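Local atomic coordinates of NAD-dependent epimerase/dehydratase (Methanobrevibacter ruminantium, PDB entry 6DNT), a protein that probably interconverts UDP-N-acetylglucosamine and its C4 epimer with the help of bound NAD, and here also holds UDP-N-acetylmuramic acid. Residues Ala110-Val115 with Leu123-Asn128; Glu169-Cys174 with Ser183-Leu188; Ser50-Ala55 with Lys255-Ser260; Tyr249-Ala254 with Leu332-Lys337. One frame throughout, in Å; residues are numbered along the deposited sequence. Where two conformers were deposited one is given.

Contact 1: Ala110-Val115 with Leu123-Asn128; sequences AALASV and LRYNQN. With NAD (nicotinamide-adenine-dinucleotide), chain B.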
# COMPACT_ATOMS: atom_id res chain seq x y z
N ALA A 110 -0.81 -6.72 -16.06
CA ALA A 110 -0.65 -5.38 -16.60
C ALA A 110 -0.12 -4.46 -15.51
O ALA A 110 -0.63 -4.48 -14.40
CB ALA A 110 -1.97 -4.83 -17.16
N ALA A 111 0.93 -3.71 -15.83
CA ALA A 111 1.56 -2.76 -14.91
C ALA A 111 2.57 -1.96 -15.70
O ALA A 111 3.00 -2.41 -16.77
CB ALA A 111 2.28 -3.49 -13.79
N LEU A 112 2.93 -0.78 -15.20
CA LEU A 112 4.17 -0.13 -15.63
C LEU A 112 5.27 -0.70 -14.76
O LEU A 112 5.41 -0.36 -13.58
CB LEU A 112 4.07 1.38 -15.54
CG LEU A 112 3.09 2.03 -16.52
CD1 LEU A 112 3.08 3.53 -16.31
CD2 LEU A 112 3.41 1.68 -17.97
N ALA A 113 5.99 -1.66 -15.33
CA ALA A 113 6.88 -2.54 -14.60
C ALA A 113 8.29 -1.97 -14.68
O ALA A 113 9.13 -2.45 -15.45
CB ALA A 113 6.82 -3.94 -15.20
N SER A 114 8.54 -0.93 -13.89
CA SER A 114 9.87 -0.34 -13.81
C SER A 114 10.14 0.39 -12.51
O SER A 114 9.44 1.34 -12.15
CB SER A 114 10.12 0.60 -14.98
OG SER A 114 11.40 1.20 -14.89
N VAL A 115 11.18 -0.05 -11.82
CA VAL A 115 11.66 0.63 -10.63
C VAL A 115 12.13 2.06 -10.95
O VAL A 115 11.60 3.02 -10.42
CB VAL A 115 12.73 -0.21 -9.89
CG1 VAL A 115 13.46 0.60 -8.84
CG2 VAL A 115 12.07 -1.45 -9.27
N LEU A 123 3.31 9.57 -10.10
CA LEU A 123 1.86 9.68 -10.24
C LEU A 123 1.35 8.82 -11.38
O LEU A 123 0.37 8.10 -11.23
CB LEU A 123 1.42 11.13 -10.42
CG LEU A 123 -0.10 11.33 -10.43
CD1 LEU A 123 -0.68 10.96 -9.07
CD2 LEU A 123 -0.51 12.74 -10.84
N ARG A 124 2.02 8.87 -12.54
CA ARG A 124 1.61 8.03 -13.67
C ARG A 124 1.69 6.53 -13.34
O ARG A 124 0.80 5.76 -13.69
CB ARG A 124 2.43 8.33 -14.93
CG ARG A 124 1.79 7.72 -16.17
CD ARG A 124 2.37 8.30 -17.44
NE ARG A 124 3.69 7.73 -17.66
CZ ARG A 124 3.95 6.60 -18.32
NH1 ARG A 124 2.99 5.87 -18.87
NH2 ARG A 124 5.21 6.21 -18.46
N TYR A 125 2.74 6.15 -12.63
CA TYR A 125 2.88 4.77 -12.17
C TYR A 125 1.79 4.40 -11.15
O TYR A 125 1.28 3.28 -11.18
CB TYR A 125 4.29 4.51 -11.63
CG TYR A 125 5.28 4.19 -12.76
CD1 TYR A 125 5.54 5.10 -13.77
CD2 TYR A 125 5.93 2.96 -12.81
CE1 TYR A 125 6.42 4.79 -14.80
CE2 TYR A 125 6.79 2.65 -13.83
CZ TYR A 125 7.03 3.57 -14.83
OH TYR A 125 7.90 3.27 -15.86
N ASN A 126 1.41 5.34 -10.28
CA ASN A 126 0.31 5.11 -9.34
C ASN A 126 -1.02 4.82 -10.07
O ASN A 126 -1.77 3.93 -9.69
CB ASN A 126 0.15 6.33 -8.43
CG ASN A 126 -0.90 6.12 -7.36
OD1 ASN A 126 -0.71 5.34 -6.45
ND2 ASN A 126 -2.02 6.80 -7.48
N GLN A 127 -1.30 5.60 -11.10
CA GLN A 127 -2.51 5.40 -11.91
C GLN A 127 -2.54 4.00 -12.53
O GLN A 127 -3.57 3.32 -12.46
CB GLN A 127 -2.61 6.52 -12.96
CG GLN A 127 -2.89 7.87 -12.30
CD GLN A 127 -2.60 9.08 -13.17
OE1 GLN A 127 -2.97 10.21 -12.82
NE2 GLN A 127 -1.94 8.86 -14.28
N ASN A 128 -1.42 3.56 -13.08
CA ASN A 128 -1.36 2.25 -13.75
C ASN A 128 -1.25 1.06 -12.81
O ASN A 128 -1.73 -0.04 -13.13
CB ASN A 128 -0.21 2.23 -14.75
CG ASN A 128 -0.53 3.03 -15.99
OD1 ASN A 128 -1.09 2.48 -16.94
ND2 ASN A 128 -0.25 4.33 -15.98
PA NAD B . 5.63 -6.15 -19.65
O1A NAD B . 6.22 -7.00 -20.74
O2A NAD B . 5.79 -4.67 -19.74
O5B NAD B . 4.07 -6.54 -19.57
C5B NAD B . 3.10 -5.63 -19.07
C4B NAD B . 1.97 -5.63 -20.08
O4B NAD B . 0.91 -4.82 -19.57
C3B NAD B . 2.37 -5.03 -21.42
O3B NAD B . 1.96 -5.91 -22.46
C2B NAD B . 1.69 -3.67 -21.47
O2B NAD B . 1.32 -3.21 -22.78
C1B NAD B . 0.50 -3.89 -20.57
N9A NAD B . 0.01 -2.72 -19.83
C8A NAD B . 0.73 -1.88 -19.05
N7A NAD B . -0.08 -0.95 -18.47
C5A NAD B . -1.35 -1.24 -18.86
C6A NAD B . -2.68 -0.67 -18.61
N6A NAD B . -2.82 0.40 -17.82
N1A NAD B . -3.75 -1.27 -19.23
C2A NAD B . -3.61 -2.34 -20.03
N3A NAD B . -2.42 -2.91 -20.30
C4A NAD B . -1.28 -2.40 -19.74
O3 NAD B . 6.19 -6.64 -18.22
PN NAD B . 6.44 -8.10 -17.68
O1N NAD B . 5.73 -9.14 -18.50
O2N NAD B . 7.91 -8.26 -17.40
O5D NAD B . 5.72 -7.97 -16.25
C5D NAD B . 4.45 -8.58 -16.04
C4D NAD B . 4.10 -8.43 -14.56
O4D NAD B . 5.08 -9.11 -13.77
C3D NAD B . 4.08 -6.98 -14.09
O3D NAD B . 3.04 -6.77 -13.13
C2D NAD B . 5.44 -6.81 -13.45
O2D NAD B . 5.45 -5.75 -12.50
C1D NAD B . 5.64 -8.18 -12.83
N1N NAD B . 7.03 -8.54 -12.56
C2N NAD B . 7.91 -8.75 -13.56
C3N NAD B . 9.23 -9.11 -13.29
C7N NAD B . 10.26 -9.34 -14.36
O7N NAD B . 11.39 -9.66 -14.02
N7N NAD B . 9.98 -9.17 -15.65
C4N NAD B . 9.60 -9.27 -11.95
C5N NAD B . 8.68 -9.04 -10.93
C6N NAD B . 7.40 -8.66 -11.27
O HOH W 1 -1.34 -2.76 -12.41
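Leu112 lays its CB over one face of the Tyr125 ring, 3.7 Å from the ring centroid and 21° off the normal, a CH-pi contact displaced toward the rim. Beyond CB the chain continues across the ring toward Asn128 and Arg124: with CG anti to the carbonyl carbon (chi1 -67°), the CD1 methyl comes within 3.4 Å of Asn128 ND2 and lies over a face of the Arg124 guanidinium, 3.5 Å from NH1. That guanidinium is in turn steered by a salt bridge to Glu121.

Asn128 is the polar centre of the contact. Its ND2 donates to Arg124 O at 2.9 Å along a nearly straight path, which fixes the rotation of the amide and presents OD1 to the cofactor; N6A of the NAD adenine donates to OD1 over 2.8 Å. A water that donates to both Ala110 O and Asn128 O ties the two backbones together. The loop after strand 105-108 thus runs between NAD and helix 122-142. An apolar leucine packs against an amide already turned by its own helix, and the oriented oxygen is set to accept from the adenine amino group, in keeping with the role of Asn128 in binding NAD.

Contact 2: Glu169-Cys174 with Ser183-Leu188; sequences ENFLPC and SCELYL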
# COMPACT_ATOMS: atom_id res chain seq x y z
N GLU A 169 8.56 -11.47 5.90
CA GLU A 169 9.32 -10.24 6.08
C GLU A 169 8.42 -9.01 5.85
O GLU A 169 7.49 -9.05 5.04
CB GLU A 169 10.54 -10.19 5.15
CG GLU A 169 11.61 -11.25 5.40
CD GLU A 169 12.32 -11.11 6.75
OE1 GLU A 169 12.68 -9.98 7.14
OE2 GLU A 169 12.53 -12.14 7.40
N ASN A 170 8.69 -7.95 6.60
CA ASN A 170 8.01 -6.68 6.40
C ASN A 170 8.36 -6.09 5.04
O ASN A 170 9.41 -6.39 4.46
CB ASN A 170 8.39 -5.68 7.49
CG ASN A 170 7.73 -5.98 8.82
OD1 ASN A 170 8.39 -6.08 9.84
ND2 ASN A 170 6.41 -6.10 8.82
N PHE A 171 7.47 -5.25 4.54
CA PHE A 171 7.76 -4.46 3.35
C PHE A 171 8.80 -3.38 3.66
O PHE A 171 8.74 -2.71 4.71
CB PHE A 171 6.51 -3.74 2.86
CG PHE A 171 5.40 -4.65 2.39
CD1 PHE A 171 5.62 -5.60 1.40
CD2 PHE A 171 4.11 -4.49 2.88
CE1 PHE A 171 4.59 -6.39 0.93
CE2 PHE A 171 3.08 -5.29 2.41
CZ PHE A 171 3.31 -6.25 1.45
N LEU A 172 9.73 -3.17 2.73
CA LEU A 172 10.71 -2.08 2.83
C LEU A 172 10.90 -1.47 1.45
O LEU A 172 11.99 -1.52 0.88
CB LEU A 172 12.06 -2.58 3.36
CG LEU A 172 12.23 -2.94 4.82
CD1 LEU A 172 13.64 -3.53 5.05
CD2 LEU A 172 12.00 -1.71 5.69
N PRO A 173 9.83 -0.89 0.88
CA PRO A 173 9.94 -0.42 -0.50
C PRO A 173 10.88 0.77 -0.66
O PRO A 173 10.83 1.72 0.11
CB PRO A 173 8.51 -0.02 -0.83
CG PRO A 173 7.93 0.39 0.49
CD PRO A 173 8.50 -0.61 1.45
N CYS A 174 11.75 0.69 -1.67
CA CYS A 174 12.72 1.74 -1.93
C CYS A 174 12.34 2.63 -3.09
O CYS A 174 12.96 3.67 -3.29
CB CYS A 174 14.09 1.12 -2.16
SG CYS A 174 14.73 0.41 -0.63
N SER A 183 1.14 -2.17 -2.09
CA SER A 183 -0.22 -1.63 -1.94
C SER A 183 -1.26 -2.58 -2.54
O SER A 183 -2.28 -2.86 -1.92
CB SER A 183 -0.36 -0.24 -2.56
OG SER A 183 -1.73 0.17 -2.59
N CYS A 184 -0.97 -3.09 -3.74
CA CYS A 184 -1.87 -4.05 -4.38
C CYS A 184 -2.04 -5.30 -3.54
O CYS A 184 -3.16 -5.81 -3.43
CB CYS A 184 -1.38 -4.45 -5.76
SG CYS A 184 -1.46 -3.12 -7.00
N GLU A 185 -0.95 -5.81 -2.95
CA GLU A 185 -1.04 -6.98 -2.08
C GLU A 185 -1.96 -6.69 -0.88
O GLU A 185 -2.76 -7.54 -0.46
CB GLU A 185 0.33 -7.38 -1.54
CG GLU A 185 1.28 -7.98 -2.56
CD GLU A 185 2.53 -8.56 -1.90
OE1 GLU A 185 2.50 -8.81 -0.67
OE2 GLU A 185 3.55 -8.77 -2.60
N LEU A 186 -1.81 -5.49 -0.33
CA LEU A 186 -2.63 -5.07 0.82
C LEU A 186 -4.08 -4.92 0.43
O LEU A 186 -4.97 -5.30 1.18
CB LEU A 186 -2.12 -3.76 1.41
CG LEU A 186 -0.72 -3.87 2.03
CD1 LEU A 186 -0.13 -2.49 2.28
CD2 LEU A 186 -0.75 -4.71 3.29
N TYR A 187 -4.34 -4.36 -0.74
CA TYR A 187 -5.73 -4.29 -1.21
C TYR A 187 -6.32 -5.69 -1.35
O TYR A 187 -7.49 -5.91 -0.97
CB TYR A 187 -5.85 -3.52 -2.51
CG TYR A 187 -6.21 -2.07 -2.38
CD1 TYR A 187 -7.27 -1.65 -1.56
CD2 TYR A 187 -5.56 -1.12 -3.13
CE1 TYR A 187 -7.63 -0.32 -1.49
CE2 TYR A 187 -5.91 0.22 -3.08
CZ TYR A 187 -6.96 0.61 -2.24
OH TYR A 187 -7.38 1.91 -2.19
N LEU A 188 -5.55 -6.63 -1.90
CA LEU A 188 -6.08 -7.99 -2.07
C LEU A 188 -6.43 -8.62 -0.73
O LEU A 188 -7.50 -9.21 -0.59
CB LEU A 188 -5.11 -8.87 -2.86
CG LEU A 188 -5.07 -8.55 -4.35
CD1 LEU A 188 -3.85 -9.18 -5.02
CD2 LEU A 188 -6.35 -8.99 -5.06
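Phe171 turns the edge of its ring to helix 176-195, a helix of the Rossmann-fold domain that also carries Tyr177 and Lys181, spaced as in the YxxxK motif of short-chain dehydrogenases. In the first shell CZ meets Glu185 OE1 at 3.4 Å and CE1 meets the same oxygen at 3.6 Å, the oxygen lying near the ring plane where the slightly positive ring hydrogens point. Ring and carboxylate planes are 65° apart. On the neighbouring edge CE2 touches Leu186 CD2 at 4.0 Å, the two side chains running past each other in opposite directions.

The second shell positions the carboxylate: Arg203 forms a salt bridge with OE1, while Ser152 is bonded to OE2. Farther out, Leu186 and Phe171 both pack on Leu186 of the second subunit, so this small contact forms part of the dimer interface. Trimmed to alanine, Phe171 would probably leave a gap between Glu185, Leu186 and the partner subunit, and OE1 would lose its aromatic neighbour. Glu185 reaches the ring with its chain extended beyond CG (chi2 -171°), which places its CD 4.1 Å from both CZ and CE1 of Phe171.

Contact 3: Ser50-Ala55 with Lys255-Ser260; sequences SHIVDA and KANILS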
# COMPACT_ATOMS: atom_id res chain seq x y z
N SER A 50 2.26 -13.14 -22.13
CA SER A 50 2.16 -13.89 -23.38
C SER A 50 2.45 -15.38 -23.18
O SER A 50 1.84 -16.21 -23.83
CB SER A 50 3.07 -13.30 -24.47
OG SER A 50 4.45 -13.44 -24.14
N HIS A 51 3.34 -15.72 -22.26
CA HIS A 51 3.63 -17.12 -21.97
C HIS A 51 2.50 -17.79 -21.22
O HIS A 51 2.28 -18.99 -21.40
CB HIS A 51 4.96 -17.27 -21.20
CG HIS A 51 6.16 -16.98 -22.04
ND1 HIS A 51 6.69 -17.90 -22.92
CD2 HIS A 51 6.92 -15.87 -22.18
CE1 HIS A 51 7.73 -17.38 -23.54
NE2 HIS A 51 7.89 -16.14 -23.11
N ILE A 52 1.78 -17.04 -20.38
CA ILE A 52 0.59 -17.56 -19.69
C ILE A 52 -0.52 -17.82 -20.71
O ILE A 52 -1.15 -18.89 -20.67
CB ILE A 52 0.12 -16.63 -18.56
CG1 ILE A 52 1.16 -16.64 -17.43
CG2 ILE A 52 -1.26 -17.07 -18.04
CD1 ILE A 52 1.06 -15.46 -16.50
N VAL A 53 -0.75 -16.86 -21.60
CA VAL A 53 -1.73 -17.04 -22.67
C VAL A 53 -1.40 -18.28 -23.48
O VAL A 53 -2.28 -19.09 -23.73
CB VAL A 53 -1.87 -15.81 -23.59
CG1 VAL A 53 -2.86 -16.11 -24.73
CG2 VAL A 53 -2.34 -14.60 -22.81
N ASP A 54 -0.14 -18.43 -23.89
CA ASP A 54 0.27 -19.61 -24.68
C ASP A 54 -0.09 -20.91 -23.98
O ASP A 54 -0.51 -21.88 -24.63
CB ASP A 54 1.78 -19.62 -24.95
CG ASP A 54 2.23 -18.58 -25.97
OD1 ASP A 54 1.42 -18.00 -26.73
OD2 ASP A 54 3.46 -18.35 -26.04
N ALA A 55 0.09 -20.96 -22.67
CA ALA A 55 -0.10 -22.18 -21.90
C ALA A 55 -1.58 -22.53 -21.68
O ALA A 55 -1.91 -23.69 -21.43
CB ALA A 55 0.62 -22.09 -20.58
N LYS A 255 3.75 -21.39 -15.25
CA LYS A 255 3.27 -22.57 -14.50
C LYS A 255 2.78 -22.21 -13.10
O LYS A 255 1.70 -22.65 -12.67
CB LYS A 255 4.37 -23.64 -14.39
CG LYS A 255 4.53 -24.49 -15.64
CD LYS A 255 5.50 -25.64 -15.40
CE LYS A 255 5.92 -26.31 -16.71
NZ LYS A 255 6.82 -27.47 -16.45
N ALA A 256 3.55 -21.40 -12.38
CA ALA A 256 3.17 -20.95 -11.04
C ALA A 256 1.85 -20.18 -11.05
O ALA A 256 1.05 -20.33 -10.14
CB ALA A 256 4.28 -20.09 -10.42
N ASN A 257 1.64 -19.37 -12.08
CA ASN A 257 0.38 -18.65 -12.22
C ASN A 257 -0.80 -19.61 -12.33
O ASN A 257 -1.80 -19.48 -11.62
CB ASN A 257 0.41 -17.72 -13.44
CG ASN A 257 0.86 -16.32 -13.10
OD1 ASN A 257 0.05 -15.43 -12.92
ND2 ASN A 257 2.17 -16.13 -12.97
N ILE A 258 -0.64 -20.60 -13.20
CA ILE A 258 -1.73 -21.54 -13.50
C ILE A 258 -2.02 -22.44 -12.31
O ILE A 258 -3.19 -22.63 -11.95
CB ILE A 258 -1.42 -22.34 -14.78
CG1 ILE A 258 -1.39 -21.37 -15.97
CG2 ILE A 258 -2.46 -23.43 -15.01
CD1 ILE A 258 -0.77 -21.93 -17.23
N LEU A 259 -0.97 -22.94 -11.67
CA LEU A 259 -1.12 -23.72 -10.43
C LEU A 259 -1.77 -22.91 -9.29
O LEU A 259 -2.57 -23.46 -8.53
CB LEU A 259 0.22 -24.30 -9.99
CG LEU A 259 0.76 -25.43 -10.88
CD1 LEU A 259 2.20 -25.74 -10.56
CD2 LEU A 259 -0.09 -26.68 -10.73
N SER A 260 -1.45 -21.61 -9.20
CA SER A 260 -2.05 -20.75 -8.18
C SER A 260 -3.56 -20.58 -8.38
O SER A 260 -4.34 -20.52 -7.41
CB SER A 260 -1.40 -19.37 -8.18
OG SER A 260 -0.04 -19.46 -7.81
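Asn257 ND2 is held by two oxygens, Tyr204 OH and Ile253 O, and onto the amide so fixed comes the terminal methyl of Ile52. CD1 of Ile52 stands 3.5 Å from Asn257 CG, almost directly above the amide plane. The same methyl is 3.7 Å from OD1 and 3.8 Å from ND2 of Asn257, so it is centred on the group instead of favouring one polar end, and the two side chains cross at about a right angle. The isoleucine reaches this far because CG1 is anti to the carbonyl carbon and chi2 (160°) then carries CD1 straight outward.

One turn further along helix 47-56 the second meeting point is purely apolar: CB of Ala55, a short side chain, touches CD1 of Ile258 at 3.6 Å. The closest backbones are those of Ile52 and Asn257, whose CA atoms are 7.6 Å apart.

Helix 47-56 follows the glycine-rich turn whose amides at Phe47 and Ile48 bond to NAD, and Ile52 also lies beside Ile48 and Leu109. As the first helix after that turn, it packs on helix 250-262 on one face of the Rossmann-fold sheet, and the Asn257 side chain itself rests on Leu202 and Ile149 of the sheet. With ND2 already bonded to Tyr204 OH and Ile253 O, the face of this amide is probably suited to packing against a methyl.

Contact 4: Tyr249-Ala254 with Leu332-Lys337; sequences YVKEIA and LRETVK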
# COMPACT_ATOMS: atom_id res chain seq x y z
N TYR A 249 12.93 -18.77 -14.70
CA TYR A 249 12.55 -18.76 -16.10
C TYR A 249 11.07 -18.41 -16.28
O TYR A 249 10.23 -18.83 -15.47
CB TYR A 249 12.82 -20.13 -16.71
CG TYR A 249 12.74 -20.22 -18.22
CD1 TYR A 249 13.42 -19.31 -19.04
CD2 TYR A 249 12.04 -21.26 -18.84
CE1 TYR A 249 13.38 -19.41 -20.42
CE2 TYR A 249 11.99 -21.36 -20.23
CZ TYR A 249 12.67 -20.44 -21.00
OH TYR A 249 12.65 -20.50 -22.38
N VAL A 250 10.79 -17.65 -17.33
CA VAL A 250 9.44 -17.14 -17.59
C VAL A 250 8.39 -18.26 -17.73
O VAL A 250 7.24 -18.07 -17.31
CB VAL A 250 9.40 -16.21 -18.81
CG1 VAL A 250 9.69 -16.96 -20.12
CG2 VAL A 250 8.05 -15.46 -18.89
N LYS A 251 8.78 -19.42 -18.28
CA LYS A 251 7.82 -20.53 -18.39
C LYS A 251 7.50 -21.15 -17.04
O LYS A 251 6.40 -21.68 -16.85
CB LYS A 251 8.25 -21.56 -19.43
CG LYS A 251 8.29 -20.94 -20.80
CD LYS A 251 8.48 -21.97 -21.89
CE LYS A 251 8.80 -21.28 -23.21
NZ LYS A 251 9.01 -22.27 -24.29
N GLU A 252 8.41 -21.04 -16.08
CA GLU A 252 8.15 -21.46 -14.72
C GLU A 252 7.19 -20.49 -14.03
O GLU A 252 6.32 -20.91 -13.28
CB GLU A 252 9.44 -21.59 -13.91
CG GLU A 252 10.43 -22.61 -14.47
CD GLU A 252 10.05 -24.05 -14.14
OE1 GLU A 252 8.89 -24.43 -14.35
OE2 GLU A 252 10.92 -24.81 -13.67
N ILE A 253 7.34 -19.20 -14.30
CA ILE A 253 6.40 -18.19 -13.78
C ILE A 253 4.98 -18.47 -14.31
O ILE A 253 4.01 -18.40 -13.54
CB ILE A 253 6.83 -16.76 -14.17
CG1 ILE A 253 8.17 -16.39 -13.52
CG2 ILE A 253 5.75 -15.75 -13.77
CD1 ILE A 253 8.18 -16.40 -12.00
N ALA A 254 4.87 -18.80 -15.59
CA ALA A 254 3.58 -19.14 -16.18
C ALA A 254 2.95 -20.35 -15.48
O ALA A 254 1.77 -20.31 -15.11
CB ALA A 254 3.71 -19.36 -17.67
N LEU A 332 18.59 -20.91 -20.81
CA LEU A 332 19.40 -19.89 -21.49
C LEU A 332 19.54 -20.18 -22.98
O LEU A 332 19.46 -19.28 -23.79
CB LEU A 332 20.78 -19.75 -20.84
CG LEU A 332 20.87 -19.02 -19.52
CD1 LEU A 332 22.32 -19.08 -19.04
CD2 LEU A 332 20.40 -17.57 -19.65
N ARG A 333 19.71 -21.45 -23.36
CA ARG A 333 19.79 -21.80 -24.78
C ARG A 333 18.50 -21.44 -25.53
O ARG A 333 18.54 -20.86 -26.60
CB ARG A 333 20.16 -23.28 -24.97
CG ARG A 333 21.62 -23.55 -24.64
CD ARG A 333 22.05 -24.99 -24.86
NE ARG A 333 23.42 -25.20 -24.39
CZ ARG A 333 24.53 -24.77 -25.01
NH1 ARG A 333 24.48 -24.12 -26.17
NH2 ARG A 333 25.72 -25.00 -24.45
N GLU A 334 17.36 -21.72 -24.92
CA GLU A 334 16.06 -21.35 -25.48
C GLU A 334 15.91 -19.83 -25.61
O GLU A 334 15.37 -19.33 -26.59
CB GLU A 334 14.95 -21.95 -24.60
CG GLU A 334 13.59 -22.04 -25.26
CD GLU A 334 12.68 -23.06 -24.57
OE1 GLU A 334 12.67 -24.23 -25.02
OE2 GLU A 334 12.01 -22.71 -23.57
N THR A 335 16.40 -19.10 -24.62
CA THR A 335 16.38 -17.64 -24.63
C THR A 335 17.26 -17.07 -25.75
O THR A 335 16.84 -16.20 -26.51
CB THR A 335 16.81 -17.10 -23.25
OG1 THR A 335 15.96 -17.67 -22.25
CG2 THR A 335 16.75 -15.59 -23.19
N VAL A 336 18.48 -17.60 -25.86
CA VAL A 336 19.40 -17.19 -26.92
C VAL A 336 18.79 -17.45 -28.30
O VAL A 336 18.82 -16.58 -29.17
CB VAL A 336 20.76 -17.91 -26.77
CG1 VAL A 336 21.61 -17.77 -28.03
CG2 VAL A 336 21.51 -17.36 -25.57
N LYS A 337 18.23 -18.64 -28.49
CA LYS A 337 17.61 -18.98 -29.78
C LYS A 337 16.48 -18.02 -30.12
O LYS A 337 16.36 -17.58 -31.27
CB LYS A 337 17.15 -20.45 -29.83
CG LYS A 337 18.30 -21.46 -29.80
CD LYS A 337 17.88 -22.92 -29.82
CE LYS A 337 19.00 -23.84 -29.39
NZ LYS A 337 18.57 -25.27 -29.40
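Glu334 OE2 takes two donors from the other segment, the Tyr249 hydroxyl at 2.6 Å and the Lys251 ammonium, whose NZ is 3.1 Å away. They use the oxygen differently. The hydroxyl donates on the anti side and close to the carboxylate plane, whereas NZ comes from above it, 65° out, so the salt bridge probably depends mainly on charge.

The conformations bring the three groups together. Glu334 has CG anti to the backbone N (chi1 -161°) and remains extended beyond it, which carries the carboxylate off its helix and toward Tyr249 and Lys251, at about a right angle to the tyrosine. Lys251 arrives from the opposite direction, its chain fully stretched, and its CE passes 3.5 Å from OE2 of Glu334. Tyr249, also with CG trans to its N (chi1 -168°), directs its ring toward helix 328-341, and the ring edge brings CE1 to 3.6 Å from Thr335 OG1. That threonine oxygen has its polar partner in Gln331 O, while the tyrosine ring also meets Phe208.

Two donors on one oxygen would be expected to favour the ionised carboxylate. A leucine at Glu334 would keep some bulk but is likely to leave the Lys251 charge without its mate and the Tyr249 hydroxyl without its acceptor.

Tyr249 is the N-cap residue at the junction of strand 244-249 and helix 250-262, and helix 328-341 packs on helix 279-289; the contact bridges the Rossmann-type nucleotide domain and the C-terminal part, as in extended short-chain dehydrogenases.

How the contacts relate
Contacts 3 and 4 share helix 250-262 and lie 13 Å apart between centres; His51 packs on Val250 and Ile52 on Ala254, so the glycine-rich-turn helix 47-56 and the C-terminal helix 328-341 are joined through one intermediary. Along the chain these two contacts interleave, while contacts 1 and 2 follow each other inside the long loop that contact 3 closes. Contact 1 lies opposite contact 3 across the chain's centre, about 22 Å away between centres. Contacts 1 and 2, 15 Å apart between centres, lie toward the dimer partner on helices 122-142 and 176-195, contact 1 also on NAD. Contact 4 joins the nucleotide domain to the C-terminal part, and contact 3 packs within the former.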